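Local coordinates for protein adenosyl-chloride synthase (Thermotoga maritima, PDB 2ZBV) that binds adenosine and probably acts on S-adenosyl-L-methionine, splitting it with water or a halide, at residues A90-V95 with S154-K159; I187-F192 with L228-D233. One frame throughout, in Å; residues are numbered along the deposited sequence.

Contact 1. Residues A90-V95 with S154-K159; sequences APDNGV and SYEVLK
With CG of Asp92 swung anti to the backbone N (chi1 180°), its carboxylate reaches the peptide of Glu156, while the first torsion of Glu156 lays CG beside its own N, anti to its carbonyl carbon, and against the same carboxylate. OD1 of Asp92 takes the N-H of Glu156 at 2.8 Å in a nearly straight bond (166° at the hydrogen), met on the syn side and 20° out of the carboxylate plane. CG of Glu156 lies 3.5 Å from OD2 of Asp92, and the side chain then bends at chi2. The two carboxylate planes are turned steeply against each other, OD2 of Asp92 and OE2 of Glu156 being 4.6 Å apart.

Water stitches the same groups. One molecule donates to OD1 of Asp92 and to O of Glu156 and accepts from N of Gly94 at 2.8 Å; OD1 is thus gripped twice. A second bridges OD2 of Asp92 to O of Ser154. Further along, CA of Gly94 makes a CH...O contact with O of Glu156 at 3.5 Å, and CG and CD1 of Leu158 rest on O of Gly94, each at 3.4 Å. Any side chain at Gly94 would run into CG of Leu158, and at its positive phi a CB would also be jammed against O of Asn93. Outside the pair, Thr97 hydrogen-bonds to both Gly94 O and Leu158 N.

OD1 of Asn93 accepts the N-H of Val95 at 3.0 Å and its ND2 bonds to O of Val67, leaving this side chain about 4 Å from that of the adenosine-binding Asp68. Asp92 centres an inverse gamma turn, and the Asn93 bond closes an Asx turn: a pair of tight turns leaving strand 87-91 beside the adenosine pocket of the N-terminal domain.

Contact 2. Residues I187-F192 with L228-D233; sequences IPFDLF and LLVHPD
Pro232 lies over one face of the Phe189 ring and Phe192 over the other, so the phenyl group is sandwiched. On the proline side CB is the atom that presses in, a CH-pi contact 3.7 Å from the ring centroid and 25° off the normal. It is displaced toward CG of Phe189, which CB of Pro232 approaches to 3.4 Å. CD of Pro232 reaches the far end of the same ring, 3.7 Å from CZ of Phe189. CE1 of Phe189 comes to 3.4 Å from C of His231, so the ring also leans on the backbone just before the proline. On the opposite face, CD1 of Phe192 stands 3.7 Å above the ring plane, also toward the rim. The first torsion of Phe189 (chi1 -157°), with CG anti to the backbone N, sends the ring out from the short helix 189-192 to the end of strand 228-232.

This helix follows strand 183-185 in the mixed sheet of the C-terminal domain, and its aromatic side packs against that sheet. There CG1 of Val230 comes to the edge of the Phe189 ring, 4.2 Å from CE1, and lies 4.3 Å from CZ of Phe192. Replacing Phe189 by an alanine would probably leave a gap between Pro232 and Phe192, with Val230 losing the ring edge it packs on. Leu238 and Val203, from strands 237-242 and 202-207, touch both Phe192 and Val230, while Pro232 also packs on Phe124 of a second subunit.

Contact 1 belongs to the surface of the N-terminal domain, contact 2 to the interior of the C-terminal one; their centres are about 27 Å apart and their nearest atoms about 14 Å, with no element in common. Their chemistry follows their place. In the first, two irregular pieces of chain are joined by a carboxylate, peptide groups and bridging water, whereas in the second a short helix meets a strand mainly through aromatic rings, proline and valine. Both come near adenosine: the side chains of Asn93 and His231 are each about 7 Å from a bound molecule. Only contact 2 also meets a second subunit, where His231 packs on its Thr125, an adenosine-binding residue.

Contact 1. Residues A90-V95 with S154-K159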
ATOM      1  N   ALA A  90       6.504  20.320  -6.760  1.00 21.06           N
ATOM      2  CA  ALA A  90       7.520  19.346  -7.139  1.00 22.40           C
ATOM      3  C   ALA A  90       8.898  19.925  -7.448  1.00 22.76           C
ATOM      4  O   ALA A  90       9.082  21.143  -7.530  1.00 22.72           O
ATOM      5  CB  ALA A  90       7.029  18.572  -8.353  1.00 23.00           C
ATOM      6  N   PRO A  91       9.899  19.044  -7.604  1.00 22.33           N
ATOM      7  CA  PRO A  91      11.244  19.519  -7.922  1.00 21.49           C
ATOM      8  C   PRO A  91      11.258  19.875  -9.403  1.00 22.80           C
ATOM      9  O   PRO A  91      10.502  19.299 -10.194  1.00 20.30           O
ATOM     10  CB  PRO A  91      12.122  18.308  -7.607  1.00 22.23           C
ATOM     11  CG  PRO A  91      11.214  17.147  -7.903  1.00 21.41           C
ATOM     12  CD  PRO A  91       9.918  17.606  -7.267  1.00 21.99           C
ATOM     13  N   ASP A  92      12.102  20.827  -9.776  1.00 23.11           N
ATOM     14  CA  ASP A  92      12.211  21.251 -11.168  1.00 24.89           C
ATOM     15  C   ASP A  92      13.142  20.291 -11.926  1.00 24.56           C
ATOM     16  O   ASP A  92      14.217  20.685 -12.377  1.00 24.37           O
ATOM     17  CB  ASP A  92      12.755  22.691 -11.225  1.00 25.95           C
ATOM     18  CG  ASP A  92      12.910  23.206 -12.644  1.00 29.88           C
ATOM     19  OD1 ASP A  92      12.016  22.944 -13.480  1.00 29.92           O
ATOM     20  OD2 ASP A  92      13.922  23.883 -12.924  1.00 32.20           O
ATOM     21  N   ASN A  93      12.725  19.034 -12.063  1.00 22.80           N
ATOM     22  CA  ASN A  93      13.546  18.037 -12.751  1.00 22.77           C
ATOM     23  C   ASN A  93      12.870  17.402 -13.960  1.00 22.20           C
ATOM     24  O   ASN A  93      13.347  16.393 -14.480  1.00 21.88           O
ATOM     25  CB  ASN A  93      13.961  16.932 -11.777  1.00 21.98           C
ATOM     26  CG  ASN A  93      12.764  16.185 -11.204  1.00 22.03           C
ATOM     27  OD1 ASN A  93      11.631  16.355 -11.667  1.00 20.49           O
ATOM     28  ND2 ASN A  93      13.011  15.357 -10.196  1.00 17.31           N
ATOM     29  N   GLY A  94      11.756  17.977 -14.402  1.00 20.65           N
ATOM     30  CA  GLY A  94      11.070  17.430 -15.558  1.00 18.63           C
ATOM     31  C   GLY A  94       9.879  16.534 -15.249  1.00 20.54           C
ATOM     32  O   GLY A  94       9.166  16.130 -16.167  1.00 19.35           O
ATOM     33  N   VAL A  95       9.647  16.215 -13.976  1.00 19.58           N
ATOM     34  CA  VAL A  95       8.514  15.357 -13.632  1.00 20.14           C
ATOM     35  C   VAL A  95       7.163  15.976 -14.039  1.00 21.80           C
ATOM     36  O   VAL A  95       6.197  15.258 -14.315  1.00 20.19           O
ATOM     37  CB  VAL A  95       8.513  14.984 -12.112  1.00 19.88           C
ATOM     38  CG1 VAL A  95       8.222  16.214 -11.233  1.00 17.88           C
ATOM     39  CG2 VAL A  95       7.489  13.881 -11.859  1.00 19.61           C
ATOM     40  N   SER A 154      10.684  29.734 -16.914  1.00 38.86           N
ATOM     41  CA  SER A 154      10.944  28.452 -17.541  1.00 38.05           C
ATOM     42  C   SER A 154      11.011  27.339 -16.506  1.00 36.62           C
ATOM     43  O   SER A 154      11.028  27.587 -15.296  1.00 35.18           O
ATOM     44  CB  SER A 154      12.252  28.495 -18.334  1.00 39.35           C
ATOM     45  OG  SER A 154      13.358  28.705 -17.473  1.00 42.83           O
ATOM     46  N   TYR A 155      11.049  26.109 -17.001  1.00 34.25           N
ATOM     47  CA  TYR A 155      11.113  24.932 -16.153  1.00 33.20           C
ATOM     48  C   TYR A 155      11.821  23.853 -16.960  1.00 31.58           C
ATOM     49  O   TYR A 155      11.800  23.889 -18.186  1.00 29.77           O
ATOM     50  CB  TYR A 155       9.692  24.502 -15.780  1.00 33.44           C
ATOM     51  CG  TYR A 155       8.839  24.101 -16.965  1.00 34.57           C
ATOM     52  CD1 TYR A 155       8.800  22.780 -17.395  1.00 35.66           C
ATOM     53  CD2 TYR A 155       8.084  25.043 -17.666  1.00 35.05           C
ATOM     54  CE1 TYR A 155       8.034  22.396 -18.488  1.00 37.21           C
ATOM     55  CE2 TYR A 155       7.308  24.668 -18.770  1.00 35.63           C
ATOM     56  CZ  TYR A 155       7.292  23.339 -19.171  1.00 37.04           C
ATOM     57  OH  TYR A 155       6.537  22.929 -20.246  1.00 35.72           O
ATOM     58  N   GLU A 156      12.466  22.910 -16.279  1.00 31.59           N
ATOM     59  CA  GLU A 156      13.172  21.835 -16.969  1.00 32.69           C
ATOM     60  C   GLU A 156      12.173  20.931 -17.676  1.00 31.68           C
ATOM     61  O   GLU A 156      11.128  20.598 -17.127  1.00 30.26           O
ATOM     62  CB  GLU A 156      14.001  21.011 -15.980  1.00 34.80           C
ATOM     63  CG  GLU A 156      15.217  21.740 -15.417  1.00 42.38           C
ATOM     64  CD  GLU A 156      16.242  22.080 -16.489  1.00 46.30           C
ATOM     65  OE1 GLU A 156      16.736  21.147 -17.156  1.00 48.94           O
ATOM     66  OE2 GLU A 156      16.553  23.278 -16.669  1.00 49.76           O
ATOM     67  N   VAL A 157      12.503  20.536 -18.899  1.00 32.52           N
ATOM     68  CA  VAL A 157      11.627  19.680 -19.683  1.00 33.41           C
ATOM     69  C   VAL A 157      12.315  18.379 -20.065  1.00 33.65           C
ATOM     70  O   VAL A 157      13.486  18.377 -20.432  1.00 31.19           O
ATOM     71  CB  VAL A 157      11.177  20.392 -20.979  1.00 34.65           C
ATOM     72  CG1 VAL A 157      10.333  19.455 -21.825  1.00 35.37           C
ATOM     73  CG2 VAL A 157      10.389  21.651 -20.631  1.00 35.66           C
ATOM     74  N   LEU A 158      11.579  17.276 -19.968  1.00 33.94           N
ATOM     75  CA  LEU A 158      12.103  15.967 -20.333  1.00 36.34           C
ATOM     76  C   LEU A 158      12.047  15.824 -21.847  1.00 39.34           C
ATOM     77  O   LEU A 158      10.987  15.994 -22.454  1.00 38.65           O
ATOM     78  CB  LEU A 158      11.263  14.850 -19.707  1.00 35.03           C
ATOM     79  CG  LEU A 158      11.402  14.584 -18.210  1.00 36.72           C
ATOM     80  CD1 LEU A 158      10.487  13.428 -17.817  1.00 35.69           C
ATOM     81  CD2 LEU A 158      12.851  14.250 -17.885  1.00 37.38           C
ATOM     82  N   LYS A 159      13.182  15.519 -22.460  1.00 43.39           N
ATOM     83  CA  LYS A 159      13.211  15.347 -23.904  1.00 49.45           C
ATOM     84  C   LYS A 159      12.419  14.099 -24.264  1.00 51.59           C
ATOM     85  O   LYS A 159      12.761  12.996 -23.841  1.00 51.69           O
ATOM     86  CB  LYS A 159      14.654  15.216 -24.403  1.00 50.91           C
ATOM     87  CG  LYS A 159      15.451  16.513 -24.337  1.00 54.80           C
ATOM     88  CD  LYS A 159      16.869  16.326 -24.858  1.00 57.43           C
ATOM     89  CE  LYS A 159      17.647  17.632 -24.809  1.00 58.56           C
ATOM     90  NZ  LYS A 159      17.688  18.192 -23.427  1.00 58.84           N
TER
HETATM   91  O   HOH W   1      10.766  20.639 -14.449  1.00 29.35           O
HETATM   92  O   HOH W   2      12.889  26.922 -13.388  1.00 45.49           O

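Contact 2. Residues I187-F192 with L228-D233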
ATOM      1  N   ILE A 187       0.943   6.863 -26.962  1.00 28.84           N
ATOM      2  CA  ILE A 187       0.198   7.144 -28.185  1.00 27.33           C
ATOM      3  C   ILE A 187      -1.281   7.351 -27.867  1.00 27.17           C
ATOM      4  O   ILE A 187      -1.952   6.444 -27.380  1.00 26.21           O
ATOM      5  CB  ILE A 187       0.313   5.967 -29.182  1.00 27.63           C
ATOM      6  CG1 ILE A 187       1.779   5.730 -29.544  1.00 26.49           C
ATOM      7  CG2 ILE A 187      -0.512   6.257 -30.433  1.00 27.36           C
ATOM      8  CD1 ILE A 187       2.027   4.396 -30.221  1.00 28.70           C
ATOM      9  N   PRO A 188      -1.816   8.552 -28.140  1.00 28.40           N
ATOM     10  CA  PRO A 188      -3.235   8.751 -27.838  1.00 28.04           C
ATOM     11  C   PRO A 188      -4.052   7.830 -28.735  1.00 29.61           C
ATOM     12  O   PRO A 188      -3.740   7.683 -29.920  1.00 29.34           O
ATOM     13  CB  PRO A 188      -3.461  10.227 -28.176  1.00 29.46           C
ATOM     14  CG  PRO A 188      -2.081  10.840 -28.040  1.00 30.25           C
ATOM     15  CD  PRO A 188      -1.205   9.787 -28.656  1.00 29.27           C
ATOM     16  N   PHE A 189      -5.087   7.201 -28.189  1.00 29.48           N
ATOM     17  CA  PHE A 189      -5.895   6.310 -29.013  1.00 30.82           C
ATOM     18  C   PHE A 189      -6.553   7.095 -30.146  1.00 33.55           C
ATOM     19  O   PHE A 189      -6.865   6.534 -31.195  1.00 34.50           O
ATOM     20  CB  PHE A 189      -6.967   5.602 -28.187  1.00 29.45           C
ATOM     21  CG  PHE A 189      -7.448   4.325 -28.811  1.00 28.01           C
ATOM     22  CD1 PHE A 189      -6.675   3.171 -28.740  1.00 27.22           C
ATOM     23  CD2 PHE A 189      -8.643   4.287 -29.519  1.00 27.21           C
ATOM     24  CE1 PHE A 189      -7.082   1.998 -29.367  1.00 26.44           C
ATOM     25  CE2 PHE A 189      -9.059   3.118 -30.152  1.00 27.64           C
ATOM     26  CZ  PHE A 189      -8.277   1.971 -30.076  1.00 26.54           C
ATOM     27  N   ASP A 190      -6.769   8.390 -29.925  1.00 37.51           N
ATOM     28  CA  ASP A 190      -7.362   9.255 -30.947  1.00 40.11           C
ATOM     29  C   ASP A 190      -6.398   9.374 -32.121  1.00 40.34           C
ATOM     30  O   ASP A 190      -6.804   9.315 -33.280  1.00 41.10           O
ATOM     31  CB  ASP A 190      -7.643  10.653 -30.388  1.00 43.57           C
ATOM     32  CG  ASP A 190      -8.865  10.689 -29.498  1.00 47.83           C
ATOM     33  OD1 ASP A 190      -9.911  10.140 -29.906  1.00 48.85           O
ATOM     34  OD2 ASP A 190      -8.785  11.275 -28.397  1.00 50.54           O
ATOM     35  N   LEU A 191      -5.117   9.548 -31.809  1.00 40.42           N
ATOM     36  CA  LEU A 191      -4.093   9.652 -32.838  1.00 40.51           C
ATOM     37  C   LEU A 191      -4.112   8.354 -33.644  1.00 40.30           C
ATOM     38  O   LEU A 191      -4.056   8.364 -34.876  1.00 40.19           O
ATOM     39  CB  LEU A 191      -2.717   9.840 -32.196  1.00 41.25           C
ATOM     40  CG  LEU A 191      -1.565  10.068 -33.176  1.00 42.91           C
ATOM     41  CD1 LEU A 191      -1.715  11.447 -33.800  1.00 45.05           C
ATOM     42  CD2 LEU A 191      -0.232   9.957 -32.462  1.00 43.77           C
ATOM     43  N   PHE A 192      -4.192   7.236 -32.929  1.00 39.80           N
ATOM     44  CA  PHE A 192      -4.231   5.918 -33.553  1.00 37.78           C
ATOM     45  C   PHE A 192      -5.459   5.793 -34.448  1.00 37.75           C
ATOM     46  O   PHE A 192      -5.411   5.157 -35.500  1.00 38.15           O
ATOM     47  CB  PHE A 192      -4.251   4.836 -32.467  1.00 36.67           C
ATOM     48  CG  PHE A 192      -4.482   3.444 -32.991  1.00 36.49           C
ATOM     49  CD1 PHE A 192      -5.687   2.795 -32.761  1.00 36.56           C
ATOM     50  CD2 PHE A 192      -3.488   2.775 -33.698  1.00 36.64           C
ATOM     51  CE1 PHE A 192      -5.900   1.497 -33.225  1.00 38.15           C
ATOM     52  CE2 PHE A 192      -3.689   1.479 -34.166  1.00 36.98           C
ATOM     53  CZ  PHE A 192      -4.898   0.838 -33.929  1.00 36.81           C
ATOM     54  N   LEU A 228      -3.713 -11.489 -27.765  1.00 24.58           N
ATOM     55  CA  LEU A 228      -3.327 -10.075 -27.729  1.00 24.10           C
ATOM     56  C   LEU A 228      -4.427  -9.155 -28.256  1.00 24.45           C
ATOM     57  O   LEU A 228      -5.188  -9.528 -29.147  1.00 24.28           O
ATOM     58  CB  LEU A 228      -2.073  -9.844 -28.580  1.00 23.40           C
ATOM     59  CG  LEU A 228      -0.705 -10.237 -28.021  1.00 25.07           C
ATOM     60  CD1 LEU A 228       0.284 -10.385 -29.177  1.00 25.52           C
ATOM     61  CD2 LEU A 228      -0.231  -9.182 -27.020  1.00 20.91           C
ATOM     62  N   LEU A 229      -4.500  -7.949 -27.705  1.00 22.35           N
ATOM     63  CA  LEU A 229      -5.484  -6.974 -28.148  1.00 23.20           C
ATOM     64  C   LEU A 229      -4.944  -5.564 -27.980  1.00 24.78           C
ATOM     65  O   LEU A 229      -4.108  -5.298 -27.107  1.00 23.19           O
ATOM     66  CB  LEU A 229      -6.793  -7.091 -27.358  1.00 22.54           C
ATOM     67  CG  LEU A 229      -6.738  -6.783 -25.855  1.00 22.38           C
ATOM     68  CD1 LEU A 229      -8.016  -6.086 -25.405  1.00 23.35           C
ATOM     69  CD2 LEU A 229      -6.520  -8.076 -25.087  1.00 20.13           C
ATOM     70  N   VAL A 230      -5.425  -4.668 -28.832  1.00 23.30           N
ATOM     71  CA  VAL A 230      -5.045  -3.266 -28.776  1.00 24.64           C
ATOM     72  C   VAL A 230      -6.321  -2.528 -28.413  1.00 24.34           C
ATOM     73  O   VAL A 230      -7.371  -2.753 -29.017  1.00 22.17           O
ATOM     74  CB  VAL A 230      -4.517  -2.768 -30.143  1.00 26.93           C
ATOM     75  CG1 VAL A 230      -4.535  -1.255 -30.191  1.00 28.65           C
ATOM     76  CG2 VAL A 230      -3.095  -3.280 -30.365  1.00 27.11           C
ATOM     77  N   HIS A 231      -6.246  -1.659 -27.414  1.00 24.07           N
ATOM     78  CA  HIS A 231      -7.432  -0.929 -27.006  1.00 25.01           C
ATOM     79  C   HIS A 231      -7.058   0.390 -26.343  1.00 24.32           C
ATOM     80  O   HIS A 231      -5.876   0.673 -26.112  1.00 23.35           O
ATOM     81  CB  HIS A 231      -8.246  -1.782 -26.028  1.00 25.99           C
ATOM     82  CG  HIS A 231      -7.586  -1.955 -24.695  1.00 29.11           C
ATOM     83  ND1 HIS A 231      -8.122  -1.453 -23.529  1.00 31.43           N
ATOM     84  CD2 HIS A 231      -6.413  -2.538 -24.349  1.00 31.34           C
ATOM     85  CE1 HIS A 231      -7.310  -1.721 -22.522  1.00 32.00           C
ATOM     86  NE2 HIS A 231      -6.266  -2.378 -22.992  1.00 32.97           N
ATOM     87  N   PRO A 232      -8.061   1.233 -26.057  1.00 23.81           N
ATOM     88  CA  PRO A 232      -7.751   2.509 -25.406  1.00 24.80           C
ATOM     89  C   PRO A 232      -7.818   2.285 -23.895  1.00 24.80           C
ATOM     90  O   PRO A 232      -8.829   1.790 -23.405  1.00 24.56           O
ATOM     91  CB  PRO A 232      -8.861   3.424 -25.905  1.00 24.62           C
ATOM     92  CG  PRO A 232     -10.043   2.491 -25.998  1.00 25.66           C
ATOM     93  CD  PRO A 232      -9.439   1.227 -26.592  1.00 25.03           C
ATOM     94  N   ASP A 233      -6.755   2.619 -23.163  1.00 23.83           N
ATOM     95  CA  ASP A 233      -6.779   2.426 -21.716  1.00 25.63           C
ATOM     96  C   ASP A 233      -7.705   3.459 -21.068  1.00 26.45           C
ATOM     97  O   ASP A 233      -8.331   4.254 -21.764  1.00 27.49           O
ATOM     98  CB  ASP A 233      -5.366   2.481 -21.099  1.00 24.11           C
ATOM     99  CG  ASP A 233      -4.712   3.853 -21.199  1.00 28.88           C
ATOM    100  OD1 ASP A 233      -5.421   4.860 -21.393  1.00 27.53           O
ATOM    101  OD2 ASP A 233      -3.466   3.919 -21.061  1.00 28.93           O
TER